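Side-chain contacts in cell cycle regulatory protein GcrA (Caulobacter crescentus, PDB 5YIU), which probably activates transcription of cell-cycle genes, the fragment here being its small, three-helix DNA-binding domain: residues Val12-Leu15 / Lys16-Leu20; Val35-Asn38 / Ala39-Lys43. One frame throughout, in Å; residues are numbered along the deposited sequence.

Contact 1: residues Val12-Leu15 / Lys16-Leu20; sequences VSTL and KKLWL
Thr14 and Leu18 lie one turn apart on helix 9-21, their side chains side by side and pointing the same way. Methyl CG2 of Thr14 packs against CD1 of Leu18 at 3.7 Å, and CG of Leu18 sits 3.2 Å from the backbone O of Thr14. The Thr14 rotamer sorts methyl from hydroxyl: with OG1 on the side of its own backbone N (chi1 -65°), OG1 bonds back to the carbonyl of Glu10, leaving CG2 to face Leu18. Cutting the side chain of Leu18 back to that of an alanine is likely to leave this methyl without its neighbour and open a gap against Ile28 and Leu23, which the leucine also touches.

A second pairing follows on the more exposed side, where the extended chain of Lys17 runs back past Ser13. Both side chains are modelled in two positions; in one of them CE of Lys17 passes 3.8 Å from Ser13 OG, an approach that is doubtful otherwise.

Beneath the side chains run the i to i+4 backbone bonds of an alpha-helix. Lys16 N donates to Val12 O, Lys17 N to Ser13 O and Leu18 N to Thr14 O; Trp19 N reaches Leu15 O at 2.8 Å, a slightly more bent bond (155° at the hydrogen).

Helix 9-21 packs against both other helices. Thr14 and Leu18 meet helix 25-32 at Leu32, Ile28 and Gln31, buried Leu15 turns to Val44 and Leu47 of helix 37-47, and Trp19 bridges the two, touching Ile28 and Val44.

Contact 2: residues Val35-Asn38 / Ala39-Lys43; sequences VTRN and AVIGK
The start of helix 37-47, the third helix of this helix-turn-helix-clan domain, is closed by an N-cap at Thr36. Its OG1 accepts from Ala39 N at 3.2 Å (153° at the hydrogen), giving a partner to an amide of the first turn, which has no preceding helical carbonyl to meet. The threonine rotamer makes this possible: OG1 stands between its own N and carbonyl carbon (chi1 62°), facing the incoming helix. Regular i to i+4 bonding begins at once, with Val40 N on Thr36 O, Ile41 N on Arg37 O and Gly42 N on Asn38 O.

Just before the cap, Val35 folds its two methyls onto the first turn. CG2 packs on CB of Ala39 at 3.6 Å, while CG1 meets CG2 of Val40 at 4.1 Å, the two valines crossing at about a right angle. On another side of the helix, Arg37 runs extended as far as NE and then turns (chi4 -84°), which puts CD1 of Ile41 over one face of its guanidinium, 3.4 Å from NH1.

Val40 is the buried member, wedged between Ala29 of helix 25-32 and Leu15 of helix 9-21. Arg37 and Ile41 lean on the beginning of helix 25-32, at Ala25 and, for the arginine, Ser26; Val35 touches Arg11 of helix 9-21.

Both contacts are local, surface-lying turns of helix, each with one buried residue among its touching side chains: Leu15 in contact 1 and Val40 in contact 2. Those two meet, CD1 of Leu15 lying 3.9 Å from CG1 of Val40, and Lys43 extends the seam, its CE 3.8 Å from Val12 CG2. Helix 9-21 is thereby joined to helix 37-47, while both also pack on helix 25-32. The chemistry follows position along the helix: contact 1 is mid-helix, and every hydrogen bond across it runs between backbone atoms, whereas contact 2 includes a helix start, where a threonine hydroxyl caps an amide.

Contact 1: residues Val12-Leu15 / Lys16-Leu20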
# COMPACT_ATOMS: atom_id res chain seq x y z
N VAL A 12 0.23 -2.65 -6.21
CA VAL A 12 -0.66 -1.53 -6.48
C VAL A 12 -2.11 -2.01 -6.60
O VAL A 12 -3.01 -1.41 -6.03
CB VAL A 12 -0.21 -0.75 -7.74
CG1 VAL A 12 -1.25 0.28 -8.13
CG2 VAL A 12 1.15 -0.08 -7.50
N SER A 13 -2.33 -3.08 -7.35
CA SER A 13 -3.67 -3.62 -7.51
C SER A 13 -4.26 -4.04 -6.17
O SER A 13 -5.44 -3.76 -5.90
CB SER A 13 -3.65 -4.79 -8.49
OG SER A 13 -4.93 -5.40 -8.59
N THR A 14 -3.47 -4.69 -5.35
CA THR A 14 -3.90 -5.10 -4.02
C THR A 14 -4.22 -3.90 -3.14
O THR A 14 -5.26 -3.86 -2.46
CB THR A 14 -2.83 -5.97 -3.36
OG1 THR A 14 -2.69 -7.19 -4.09
CG2 THR A 14 -3.18 -6.28 -1.91
N LEU A 15 -3.34 -2.90 -3.13
CA LEU A 15 -3.57 -1.71 -2.32
C LEU A 15 -4.88 -1.04 -2.73
O LEU A 15 -5.69 -0.66 -1.88
CB LEU A 15 -2.40 -0.74 -2.47
CG LEU A 15 -2.51 0.58 -1.70
CD1 LEU A 15 -1.13 1.07 -1.25
CD2 LEU A 15 -3.17 1.66 -2.54
N LYS A 16 -5.06 -0.89 -4.03
CA LYS A 16 -6.24 -0.22 -4.56
C LYS A 16 -7.52 -0.95 -4.16
O LYS A 16 -8.45 -0.32 -3.64
CB LYS A 16 -6.13 -0.11 -6.08
CG LYS A 16 -7.31 0.54 -6.76
CD LYS A 16 -7.09 0.58 -8.26
CE LYS A 16 -8.39 0.80 -8.99
NZ LYS A 16 -8.20 0.79 -10.47
N LYS A 17 -7.57 -2.26 -4.36
CA LYS A 17 -8.76 -3.04 -4.01
C LYS A 17 -9.07 -2.95 -2.52
O LYS A 17 -10.21 -2.70 -2.13
CB LYS A 17 -8.57 -4.51 -4.41
CG LYS A 17 -8.62 -4.76 -5.91
CD LYS A 17 -8.18 -6.18 -6.24
CE LYS A 17 -8.47 -6.53 -7.70
NZ LYS A 17 -8.23 -7.98 -8.00
N LEU A 18 -8.05 -3.15 -1.69
CA LEU A 18 -8.24 -3.13 -0.25
C LEU A 18 -8.63 -1.75 0.26
O LEU A 18 -9.44 -1.62 1.19
CB LEU A 18 -6.99 -3.64 0.47
CG LEU A 18 -6.62 -5.10 0.18
CD1 LEU A 18 -5.41 -5.51 1.00
CD2 LEU A 18 -7.81 -6.05 0.41
N TRP A 19 -8.06 -0.71 -0.34
CA TRP A 19 -8.43 0.64 0.05
C TRP A 19 -9.90 0.90 -0.29
O TRP A 19 -10.65 1.44 0.53
CB TRP A 19 -7.52 1.67 -0.61
CG TRP A 19 -7.76 3.06 -0.13
CD1 TRP A 19 -8.49 4.03 -0.75
CD2 TRP A 19 -7.30 3.63 1.10
NE1 TRP A 19 -8.49 5.17 0.01
CE2 TRP A 19 -7.77 4.95 1.15
CE3 TRP A 19 -6.53 3.14 2.17
CZ2 TRP A 19 -7.49 5.81 2.22
CZ3 TRP A 19 -6.25 3.99 3.23
CH2 TRP A 19 -6.73 5.31 3.25
N LEU A 20 -10.31 0.52 -1.50
CA LEU A 20 -11.71 0.67 -1.90
C LEU A 20 -12.63 -0.19 -1.04
O LEU A 20 -13.78 0.18 -0.83
CB LEU A 20 -11.88 0.34 -3.39
CG LEU A 20 -11.18 1.31 -4.35
CD1 LEU A 20 -11.25 0.76 -5.77
CD2 LEU A 20 -11.78 2.72 -4.27

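Contact 2: residues Val35-Asn38 / Ala39-Lys43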
# COMPACT_ATOMS: atom_id res chain seq x y z
N VAL A 35 6.26 -2.92 4.29
CA VAL A 35 5.97 -1.51 4.04
C VAL A 35 5.19 -0.99 5.24
O VAL A 35 4.48 -1.75 5.91
CB VAL A 35 5.17 -1.34 2.71
CG1 VAL A 35 3.80 -2.01 2.79
CG2 VAL A 35 5.02 0.12 2.32
N THR A 36 5.35 0.29 5.56
CA THR A 36 4.68 0.86 6.72
C THR A 36 3.34 1.50 6.39
O THR A 36 3.02 1.77 5.23
CB THR A 36 5.51 1.97 7.37
OG1 THR A 36 5.69 3.03 6.43
CG2 THR A 36 6.86 1.45 7.84
N ARG A 37 2.57 1.74 7.44
CA ARG A 37 1.31 2.44 7.35
C ARG A 37 1.44 3.78 6.61
O ARG A 37 0.69 4.07 5.67
CB ARG A 37 0.79 2.67 8.76
CG ARG A 37 -0.46 3.48 8.82
CD ARG A 37 -0.90 3.71 10.25
NE ARG A 37 -2.20 4.37 10.23
CZ ARG A 37 -2.36 5.68 10.10
NH1 ARG A 37 -1.31 6.47 10.02
NH2 ARG A 37 -3.58 6.19 10.07
N ASN A 38 2.42 4.58 7.01
CA ASN A 38 2.58 5.89 6.39
C ASN A 38 2.98 5.80 4.92
O ASN A 38 2.58 6.65 4.12
CB ASN A 38 3.58 6.74 7.16
CG ASN A 38 3.02 7.25 8.48
OD1 ASN A 38 1.85 7.04 8.79
ND2 ASN A 38 3.86 7.94 9.25
N ALA A 39 3.76 4.78 4.56
CA ALA A 39 4.15 4.63 3.17
C ALA A 39 2.93 4.23 2.32
O ALA A 39 2.79 4.68 1.17
CB ALA A 39 5.28 3.63 3.03
N VAL A 40 2.04 3.41 2.88
CA VAL A 40 0.79 3.09 2.21
C VAL A 40 -0.04 4.36 1.98
O VAL A 40 -0.56 4.59 0.89
CB VAL A 40 -0.01 2.03 3.00
CG1 VAL A 40 -1.44 1.95 2.51
CG2 VAL A 40 0.68 0.67 2.91
N ILE A 41 -0.15 5.20 3.01
CA ILE A 41 -0.88 6.45 2.88
C ILE A 41 -0.30 7.31 1.75
O ILE A 41 -1.03 7.84 0.91
CB ILE A 41 -0.91 7.24 4.21
CG1 ILE A 41 -1.80 6.51 5.22
CG2 ILE A 41 -1.39 8.68 3.98
CD1 ILE A 41 -1.72 7.05 6.65
N GLY A 42 1.02 7.43 1.71
CA GLY A 42 1.64 8.19 0.64
C GLY A 42 1.29 7.66 -0.74
O GLY A 42 1.04 8.44 -1.67
N LYS A 43 1.29 6.34 -0.89
CA LYS A 43 0.95 5.74 -2.17
C LYS A 43 -0.52 5.97 -2.55
O LYS A 43 -0.82 6.25 -3.70
CB LYS A 43 1.29 4.24 -2.17
CG LYS A 43 1.05 3.53 -3.49
CD LYS A 43 1.85 4.15 -4.62
CE LYS A 43 1.76 3.28 -5.87
NZ LYS A 43 2.50 3.90 -7.01